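Local coordinates for geranyltranstransferase (Thermotoga neapolitana, PDB 4WK5), which probably acts as a magnesium-dependent prenyltransferase in isoprenoid biosynthesis, at residues Arg31-Val36 with Tyr50-Gly55; Leu63-Gly68 with Arg77-Ala82; Ala153-Leu158 with Thr186-Ala191; His89-Val94 with Gly128-Ala133. All coordinates share one frame; numbering follows the deposited sequence. Where two conformers were deposited one is given.

Interaction 1: Arg31-Val36 with Tyr50-Gly55; sequences RIEELV and YSVTAG
Ile32, Glu33 and Val36 of helix 23-36 meet Val52 and Thr53 near the C-terminal end of helix 43-53. This is a helix-helix contact between the first two helices of the all-alpha prenyl synthase fold. Val52 is its apolar centre. Its CG1 reaches tip to tip toward Ile32, 3.7 Å from Ile32 CG2. Its other methyl serves Val36, with Val52 CG2 3.9 Å from Val36 CG1. Val52 CG1 stands anti to the backbone N (chi1 167°), which spreads the two methyls over both partners. Beyond the valine lies a polar margin. In the conformer described, the Glu33 chain is bent at chi2 (-61°) and swings its carboxylate toward Thr53, crossing that side chain at about a right angle. Glu33 OE2 lies 2.8 Å from Thr53 OG1. Glu33 also has a second conformer, so this link is doubtful. Thr53 OG1 can also bond to the carbonyl of Gln49 in its own helix. Helix 119-138 adds Leu129, which touches both Val36 and Val52. The contact is therefore apolar on its buried side and polar on the side of Glu33 and Thr53. The hydroxyl proton has two acceptors to choose from, so the link to Glu33 may be shared or intermittent.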
# COMPACT_ATOMS: atom_id res chain seq x y z
N ARG A 31 14.59 -4.75 15.02
CA ARG A 31 14.03 -5.39 13.84
C ARG A 31 13.62 -4.35 12.79
O ARG A 31 13.85 -4.55 11.60
CB ARG A 31 12.83 -6.26 14.21
CG ARG A 31 12.16 -6.87 12.98
CD ARG A 31 13.07 -7.85 12.24
NE ARG A 31 13.23 -9.09 12.99
CZ ARG A 31 12.38 -10.11 12.92
NH1 ARG A 31 11.31 -10.04 12.15
NH2 ARG A 31 12.60 -11.20 13.64
N ILE A 32 13.01 -3.24 13.22
CA ILE A 32 12.51 -2.30 12.22
C ILE A 32 13.69 -1.61 11.50
O ILE A 32 13.59 -1.33 10.30
CB ILE A 32 11.51 -1.27 12.84
CG1 ILE A 32 10.63 -0.68 11.73
CG2 ILE A 32 12.20 -0.21 13.68
CD1 ILE A 32 9.50 0.22 12.24
N GLU A 33 14.80 -1.37 12.19
CA GLU A 33 15.94 -0.76 11.51
C GLU A 33 16.59 -1.72 10.52
O GLU A 33 17.15 -1.29 9.50
CB GLU A 33 16.97 -0.25 12.50
CG GLU A 33 16.54 0.99 13.28
CD GLU A 33 16.24 2.22 12.40
OE1 GLU A 33 16.53 2.20 11.19
OE2 GLU A 33 15.76 3.22 12.95
N GLU A 34 16.54 -3.01 10.81
CA GLU A 34 17.04 -4.02 9.87
C GLU A 34 16.25 -3.96 8.56
O GLU A 34 16.84 -4.05 7.47
CB GLU A 34 16.96 -5.43 10.47
CG GLU A 34 18.01 -5.72 11.51
CD GLU A 34 17.82 -7.08 12.15
OE1 GLU A 34 16.75 -7.70 11.97
OE2 GLU A 34 18.76 -7.53 12.84
N LEU A 35 14.94 -3.81 8.68
CA LEU A 35 14.07 -3.84 7.50
C LEU A 35 14.19 -2.59 6.63
O LEU A 35 13.99 -2.67 5.41
CB LEU A 35 12.60 -4.02 7.92
CG LEU A 35 12.28 -5.38 8.53
CD1 LEU A 35 10.86 -5.39 9.05
CD2 LEU A 35 12.47 -6.48 7.50
N VAL A 36 14.50 -1.45 7.23
CA VAL A 36 14.58 -0.22 6.43
C VAL A 36 16.02 0.24 6.11
O VAL A 36 16.21 1.31 5.49
CB VAL A 36 13.81 0.95 7.11
CG1 VAL A 36 12.32 0.63 7.19
CG2 VAL A 36 14.38 1.30 8.50
N TYR A 50 14.93 7.23 7.54
CA TYR A 50 14.84 8.48 8.29
C TYR A 50 13.54 8.55 9.09
O TYR A 50 13.55 8.85 10.29
CB TYR A 50 14.94 9.68 7.35
CG TYR A 50 14.74 11.02 8.02
CD1 TYR A 50 15.78 11.65 8.69
CD2 TYR A 50 13.51 11.68 7.95
CE1 TYR A 50 15.60 12.88 9.30
CE2 TYR A 50 13.31 12.92 8.56
CZ TYR A 50 14.37 13.51 9.23
OH TYR A 50 14.20 14.75 9.83
N SER A 51 12.42 8.29 8.42
CA SER A 51 11.14 8.41 9.09
C SER A 51 10.97 7.39 10.21
O SER A 51 10.33 7.68 11.22
CB SER A 51 10.01 8.30 8.08
OG SER A 51 9.96 9.50 7.33
N VAL A 52 11.56 6.22 10.05
CA VAL A 52 11.58 5.24 11.14
C VAL A 52 12.48 5.68 12.30
O VAL A 52 12.10 5.57 13.48
CB VAL A 52 12.03 3.86 10.61
CG1 VAL A 52 12.35 2.91 11.77
CG2 VAL A 52 10.92 3.28 9.74
N THR A 53 13.67 6.19 11.98
CA THR A 53 14.66 6.51 13.00
C THR A 53 14.24 7.75 13.79
O THR A 53 14.61 7.91 14.96
CB THR A 53 16.05 6.74 12.38
OG1 THR A 53 16.39 5.62 11.56
CG2 THR A 53 17.09 6.92 13.47
N ALA A 54 13.47 8.63 13.16
CA ALA A 54 12.99 9.84 13.84
C ALA A 54 12.12 9.46 15.04
O ALA A 54 11.91 10.27 15.96
CB ALA A 54 12.22 10.74 12.86
N GLY A 55 11.63 8.23 15.03
CA GLY A 55 11.24 7.58 16.26
C GLY A 55 9.76 7.65 16.52
O GLY A 55 8.98 8.03 15.65

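Interaction 2: Leu63-Gly68 with Arg77-Ala82; sequences LVLTVG and RLVDVA
Leu78 is the main bump of this contact, and the hollow it fills lies over Gly68, between Val64 and Leu65. The two helices, 59-70 and 75-96, follow each other in the chain and run antiparallel, with segment axes 8.9 Å apart at an angle of 151°. The first torsion of Leu78 sets CG anti to the backbone N (chi1 -153°) and sends both methyls across the gap. CD2 of Leu78 rests 3.5 Å from CA of Gly68, where a side chain on the glycine would collide with it. The other methyl, Leu78 CD1, packs 3.6 Å from the carbonyl O of Val64. Leu65 CD2 comes in from the flank, 3.9 Å from Leu78 CG. One turn along, small meets branched: Ala82 CB sits 3.9 Å from Val64 CB. Val64 CG1 also meets Val81, 4.0 Å from Val81 CG1. With only an alanine in place of Leu78, a gap would probably open over Gly68, and Leu65 CD2 would lose one of its neighbours. Farther out, Leu65 touches Ile28 and Lys24 of helix 23-36, and Val81 touches Ala196 of helix 175-201. The segments meet through carbon, apart from backbone atoms that the methyls touch. The join thus rests on fit and on burial of apolar surface rather than on polar pairing.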
# COMPACT_ATOMS: atom_id res chain seq x y z
N LEU A 63 1.99 -3.02 22.00
CA LEU A 63 0.72 -3.67 22.32
C LEU A 63 0.61 -5.06 21.68
O LEU A 63 0.18 -6.01 22.33
CB LEU A 63 -0.45 -2.78 21.87
CG LEU A 63 -1.88 -3.19 22.16
CD1 LEU A 63 -2.11 -3.24 23.69
CD2 LEU A 63 -2.81 -2.17 21.50
N VAL A 64 1.04 -5.19 20.43
CA VAL A 64 1.07 -6.50 19.79
C VAL A 64 1.93 -7.48 20.62
O VAL A 64 1.51 -8.61 20.88
CB VAL A 64 1.61 -6.42 18.36
CG1 VAL A 64 1.79 -7.82 17.78
CG2 VAL A 64 0.66 -5.57 17.49
N LEU A 65 3.10 -7.03 21.05
CA LEU A 65 3.98 -7.90 21.83
C LEU A 65 3.41 -8.24 23.20
O LEU A 65 3.56 -9.37 23.66
CB LEU A 65 5.37 -7.27 21.99
CG LEU A 65 6.18 -7.13 20.71
CD1 LEU A 65 7.61 -6.71 21.03
CD2 LEU A 65 6.17 -8.43 19.93
N THR A 66 2.76 -7.28 23.86
CA THR A 66 2.26 -7.57 25.21
C THR A 66 1.03 -8.47 25.16
O THR A 66 0.91 -9.39 25.97
CB THR A 66 1.94 -6.28 26.00
OG1 THR A 66 0.75 -5.67 25.48
CG2 THR A 66 3.14 -5.31 25.94
N VAL A 67 0.13 -8.23 24.20
CA VAL A 67 -1.05 -9.07 24.07
C VAL A 67 -0.61 -10.49 23.69
O VAL A 67 -1.09 -11.48 24.25
CB VAL A 67 -2.03 -8.53 23.01
CG1 VAL A 67 -3.13 -9.54 22.74
CG2 VAL A 67 -2.63 -7.19 23.47
N GLY A 68 0.30 -10.58 22.73
CA GLY A 68 0.81 -11.87 22.31
C GLY A 68 1.50 -12.63 23.43
O GLY A 68 1.34 -13.84 23.56
N ARG A 77 6.84 -14.73 15.05
CA ARG A 77 5.70 -14.31 14.24
C ARG A 77 5.07 -13.05 14.83
O ARG A 77 4.55 -12.21 14.10
CB ARG A 77 4.66 -15.42 14.13
CG ARG A 77 5.08 -16.60 13.26
CD ARG A 77 3.90 -17.51 12.96
NE ARG A 77 3.92 -18.00 11.59
CZ ARG A 77 4.12 -19.27 11.25
NH1 ARG A 77 4.12 -19.63 9.97
NH2 ARG A 77 4.32 -20.19 12.18
N LEU A 78 5.13 -12.93 16.15
CA LEU A 78 4.59 -11.76 16.84
C LEU A 78 5.41 -10.52 16.46
O LEU A 78 4.85 -9.45 16.19
CB LEU A 78 4.61 -11.99 18.35
CG LEU A 78 3.63 -11.30 19.29
CD1 LEU A 78 2.19 -11.61 18.94
CD2 LEU A 78 3.95 -11.72 20.72
N VAL A 79 6.73 -10.67 16.44
CA VAL A 79 7.62 -9.55 16.09
C VAL A 79 7.33 -9.05 14.68
O VAL A 79 7.27 -7.84 14.44
CB VAL A 79 9.10 -9.94 16.23
CG1 VAL A 79 10.01 -8.89 15.58
CG2 VAL A 79 9.46 -10.16 17.70
N ASP A 80 7.13 -9.99 13.75
CA ASP A 80 6.78 -9.65 12.37
C ASP A 80 5.53 -8.78 12.27
O ASP A 80 5.53 -7.77 11.55
CB ASP A 80 6.57 -10.92 11.54
CG ASP A 80 7.86 -11.64 11.24
OD1 ASP A 80 8.94 -11.01 11.32
OD2 ASP A 80 7.80 -12.85 10.94
N VAL A 81 4.48 -9.18 12.99
CA VAL A 81 3.22 -8.44 13.03
C VAL A 81 3.45 -7.08 13.66
O VAL A 81 2.97 -6.07 13.13
CB VAL A 81 2.12 -9.21 13.81
CG1 VAL A 81 0.85 -8.38 13.94
CG2 VAL A 81 1.82 -10.54 13.12
N ALA A 82 4.16 -7.05 14.79
CA ALA A 82 4.37 -5.78 15.48
C ALA A 82 5.11 -4.78 14.59
O ALA A 82 4.70 -3.63 14.49
CB ALA A 82 5.14 -5.99 16.79

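Interaction 3: Ala153-Leu158 with Thr186-Ala191; sequences AYKLLL and TGALFA
Leu156 packs against Ala188 and Leu189 in an apolar, antiparallel helix-helix contact deep in the helical bundle. It joins helix 143-166 to helix 175-201, with segment axes 8.4 Å apart at an angle of 160°. Leu156 carries most of it. Its CG lies anti to the carbonyl carbon (chi1 -69°), which brings the end of the side chain nearer the other helix. There both methyls rest against the start of Leu189. CD1 of Leu156 is 3.7 Å from CB of Leu189. The second methyl, Leu156 CD2, comes within 3.6 Å of the backbone N of Leu189. The two leucine side chains cross at about a right angle, and Leu189 CD1 also touches Leu156 CD1, at 4.0 Å. Ala188 is the small neighbour, and its short side chain lets the helices come close. Its CB is 4.0 Å from Leu156 CD2 and equally far from Lys155 CB, so the lysine takes part through the root of its side chain. Phe88 of helix 75-96 also touches Leu156, and Val85 of that helix touches Leu189. Tyr154 and Leu157 of segment 153-158 pack against the second subunit, on Leu132 and Gly128 of that chain. Antiparallel packing of long helices, as here, is characteristic of the all-alpha isoprenoid synthase fold.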
# COMPACT_ATOMS: atom_id res chain seq x y z
N ALA A 153 -6.11 -1.82 6.69
CA ALA A 153 -5.43 -0.77 5.95
C ALA A 153 -6.42 0.11 5.20
O ALA A 153 -6.31 1.33 5.21
CB ALA A 153 -4.43 -1.40 4.95
N TYR A 154 -7.37 -0.52 4.53
CA TYR A 154 -8.34 0.24 3.76
C TYR A 154 -9.24 1.08 4.69
O TYR A 154 -9.53 2.23 4.38
CB TYR A 154 -9.18 -0.68 2.89
CG TYR A 154 -10.03 0.10 1.91
CD1 TYR A 154 -9.43 0.86 0.90
CD2 TYR A 154 -11.41 0.10 2.02
CE1 TYR A 154 -10.21 1.59 0.00
CE2 TYR A 154 -12.19 0.82 1.12
CZ TYR A 154 -11.58 1.56 0.12
OH TYR A 154 -12.36 2.28 -0.77
N LYS A 155 -9.67 0.51 5.81
CA LYS A 155 -10.41 1.28 6.81
C LYS A 155 -9.65 2.51 7.31
O LYS A 155 -10.20 3.61 7.43
CB LYS A 155 -10.78 0.39 8.01
CG LYS A 155 -12.05 -0.41 7.80
CD LYS A 155 -12.55 -1.01 9.11
CE LYS A 155 -13.81 -1.84 8.90
NZ LYS A 155 -14.14 -2.67 10.10
N LEU A 156 -8.36 2.33 7.59
CA LEU A 156 -7.52 3.43 8.04
C LEU A 156 -7.45 4.55 6.99
O LEU A 156 -7.52 5.74 7.34
CB LEU A 156 -6.12 2.89 8.39
CG LEU A 156 -6.12 2.01 9.66
CD1 LEU A 156 -4.84 1.16 9.72
CD2 LEU A 156 -6.27 2.84 10.95
N LEU A 157 -7.38 4.17 5.72
CA LEU A 157 -7.33 5.14 4.64
C LEU A 157 -8.66 5.91 4.57
O LEU A 157 -8.66 7.13 4.43
CB LEU A 157 -7.02 4.44 3.32
CG LEU A 157 -6.82 5.29 2.04
CD1 LEU A 157 -8.16 5.65 1.37
CD2 LEU A 157 -6.00 6.52 2.33
N LEU A 158 -9.78 5.18 4.66
CA LEU A 158 -11.08 5.84 4.63
C LEU A 158 -11.20 6.80 5.81
O LEU A 158 -11.75 7.89 5.67
CB LEU A 158 -12.23 4.82 4.66
CG LEU A 158 -12.37 3.93 3.42
CD1 LEU A 158 -13.44 2.89 3.69
CD2 LEU A 158 -12.73 4.75 2.19
N THR A 186 -8.13 5.66 13.61
CA THR A 186 -7.27 5.28 14.72
C THR A 186 -7.68 3.94 15.34
O THR A 186 -6.84 3.08 15.63
CB THR A 186 -7.28 6.37 15.81
OG1 THR A 186 -6.90 7.62 15.22
CG2 THR A 186 -6.31 6.03 16.95
N GLY A 187 -8.98 3.76 15.53
CA GLY A 187 -9.50 2.54 16.12
C GLY A 187 -9.12 1.27 15.37
O GLY A 187 -8.75 0.26 15.99
N ALA A 188 -9.20 1.31 14.04
CA ALA A 188 -9.02 0.08 13.26
C ALA A 188 -7.62 -0.53 13.47
O ALA A 188 -7.49 -1.75 13.58
CB ALA A 188 -9.29 0.35 11.76
N LEU A 189 -6.59 0.31 13.55
CA LEU A 189 -5.25 -0.25 13.67
C LEU A 189 -5.03 -0.78 15.09
O LEU A 189 -4.35 -1.80 15.27
CB LEU A 189 -4.16 0.78 13.32
CG LEU A 189 -2.72 0.25 13.21
CD1 LEU A 189 -2.63 -0.95 12.27
CD2 LEU A 189 -1.83 1.39 12.69
N PHE A 190 -5.60 -0.13 16.09
CA PHE A 190 -5.50 -0.68 17.45
C PHE A 190 -6.30 -1.97 17.57
O PHE A 190 -5.89 -2.89 18.25
CB PHE A 190 -5.96 0.34 18.50
CG PHE A 190 -4.89 1.35 18.86
CD1 PHE A 190 -3.80 0.98 19.64
CD2 PHE A 190 -4.98 2.66 18.40
CE1 PHE A 190 -2.81 1.92 19.97
CE2 PHE A 190 -4.01 3.59 18.72
CZ PHE A 190 -2.92 3.22 19.51
N ALA A 191 -7.44 -2.05 16.89
CA ALA A 191 -8.22 -3.29 16.92
C ALA A 191 -7.38 -4.44 16.35
O ALA A 191 -7.43 -5.58 16.84
CB ALA A 191 -9.52 -3.13 16.15

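Interaction 4: His89-Val94 with Gly128-Ala133; sequences HTASLV and GLFFLA
Ala91 points its methyl straight at the face of the Phe130 ring. CB of Ala91 stands 3.5 Å from the centroid of that ring and 13° off its normal, a CH-pi contact over the ring centre. The first torsion of Phe130 puts CG anti to the carbonyl carbon (chi1 -77°), which turns the ring back toward helix 75-96. Beside it, the backbone N of Ser92 approaches obliquely, 3.8 Å from CZ of Phe130. The same Ala91 methyl also meets Leu129, with CB to CB at 3.5 Å, and is thus held between two successive residues of the other helix. Leu129 CD1 then reaches on to Thr90 CG2, at 3.9 Å, and the two side chains cross at a slant. Val94 CG2 is a looser neighbour of the same leucine methyl. The small alanine allows close approach: the antiparallel segment axes are 8.3 Å apart. Phe130 also meets Phe88 and His95 of helix 75-96, and Phe131 of the second subunit edge-to-face, so the ring lies where the helix pair joins the dimer interface. A serine in place of Phe130 would probably leave the Ala91 methyl without its ring face and take away one of the rings that Phe131 of the second subunit meets. Thr90 OG1 bonds to the carbonyl of Glu86 in its own helix. Across the segments the contact is apolar and aromatic, so dispersion and close fit hold it.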
# COMPACT_ATOMS: atom_id res chain seq x y z
N HIS A 89 2.01 2.39 10.32
CA HIS A 89 1.74 3.63 11.05
C HIS A 89 2.71 4.73 10.59
O HIS A 89 2.30 5.87 10.35
CB HIS A 89 1.85 3.39 12.56
CG HIS A 89 1.78 4.64 13.38
ND1 HIS A 89 0.67 5.46 13.39
CD2 HIS A 89 2.69 5.23 14.19
CE1 HIS A 89 0.90 6.49 14.18
NE2 HIS A 89 2.12 6.38 14.67
N THR A 90 3.99 4.38 10.46
CA THR A 90 5.00 5.35 10.01
C THR A 90 4.66 5.91 8.64
O THR A 90 4.69 7.12 8.42
CB THR A 90 6.41 4.71 10.00
OG1 THR A 90 6.72 4.26 11.34
CG2 THR A 90 7.46 5.72 9.53
N ALA A 91 4.31 5.01 7.72
CA ALA A 91 3.93 5.38 6.36
C ALA A 91 2.75 6.34 6.35
O ALA A 91 2.73 7.32 5.60
CB ALA A 91 3.59 4.12 5.55
N SER A 92 1.75 6.06 7.19
CA SER A 92 0.57 6.91 7.26
C SER A 92 0.94 8.33 7.70
O SER A 92 0.39 9.30 7.18
CB SER A 92 -0.49 6.31 8.20
OG SER A 92 -0.10 6.30 9.56
N LEU A 93 1.89 8.45 8.63
CA LEU A 93 2.36 9.76 9.09
C LEU A 93 3.14 10.50 8.00
O LEU A 93 3.00 11.71 7.85
CB LEU A 93 3.23 9.61 10.33
CG LEU A 93 2.54 9.03 11.57
CD1 LEU A 93 3.56 8.93 12.70
CD2 LEU A 93 1.36 9.90 11.95
N VAL A 94 3.95 9.77 7.24
CA VAL A 94 4.68 10.37 6.12
C VAL A 94 3.73 11.03 5.12
O VAL A 94 3.92 12.17 4.73
CB VAL A 94 5.55 9.32 5.40
CG1 VAL A 94 6.14 9.91 4.13
CG2 VAL A 94 6.67 8.84 6.35
N GLY A 128 6.67 2.95 -0.08
CA GLY A 128 7.60 1.86 0.20
C GLY A 128 7.37 1.28 1.58
O GLY A 128 7.40 0.05 1.75
N LEU A 129 7.14 2.16 2.55
CA LEU A 129 6.88 1.71 3.94
C LEU A 129 5.59 0.90 4.03
O LEU A 129 5.54 -0.13 4.72
CB LEU A 129 6.83 2.90 4.90
CG LEU A 129 8.21 3.50 5.21
CD1 LEU A 129 8.07 4.89 5.79
CD2 LEU A 129 8.99 2.60 6.16
N PHE A 130 4.55 1.33 3.30
CA PHE A 130 3.31 0.54 3.24
C PHE A 130 3.59 -0.85 2.70
O PHE A 130 3.14 -1.87 3.24
CB PHE A 130 2.24 1.21 2.34
CG PHE A 130 1.53 2.39 2.99
CD1 PHE A 130 0.95 2.28 4.25
CD2 PHE A 130 1.39 3.59 2.29
CE1 PHE A 130 0.27 3.37 4.83
CE2 PHE A 130 0.71 4.67 2.86
CZ PHE A 130 0.16 4.56 4.13
N PHE A 131 4.36 -0.92 1.62
CA PHE A 131 4.57 -2.21 0.95
C PHE A 131 5.46 -3.11 1.81
O PHE A 131 5.28 -4.32 1.83
CB PHE A 131 5.15 -2.01 -0.46
CG PHE A 131 4.27 -1.17 -1.37
CD1 PHE A 131 2.91 -1.06 -1.13
CD2 PHE A 131 4.82 -0.49 -2.45
CE1 PHE A 131 2.10 -0.28 -1.95
CE2 PHE A 131 4.02 0.29 -3.27
CZ PHE A 131 2.66 0.40 -3.02
N LEU A 132 6.41 -2.51 2.52
CA LEU A 132 7.24 -3.28 3.46
C LEU A 132 6.36 -3.88 4.57
O LEU A 132 6.58 -5.02 5.00
CB LEU A 132 8.32 -2.39 4.07
CG LEU A 132 9.57 -2.16 3.23
CD1 LEU A 132 10.50 -1.23 4.00
CD2 LEU A 132 10.28 -3.47 2.94
N ALA A 133 5.38 -3.11 5.02
CA ALA A 133 4.43 -3.58 6.05
C ALA A 133 3.68 -4.81 5.54
O ALA A 133 3.62 -5.83 6.23
CB ALA A 133 3.45 -2.47 6.45

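In the fold
From the N terminus, interaction 1 closes the link between helices 23-36 and 43-53. Interaction 2 then closes the turn between helices 59-70 and 75-96. Further along helix 75-96, segment 89-94 opens interaction 4, which spans 33 residues before closing on helix 119-138. Interaction 3 comes last and joins helices 143-166 and 175-201. The four are in series: none nests in or crosses another. In space they do meet. Arg31 of interaction 1 forms a salt bridge to Asp80 of interaction 2, and Ser51 packs on Val94 of interaction 4. Leu63 touches Phe190, linking interactions 2 and 3. Interactions 3 and 4 both reach the second subunit.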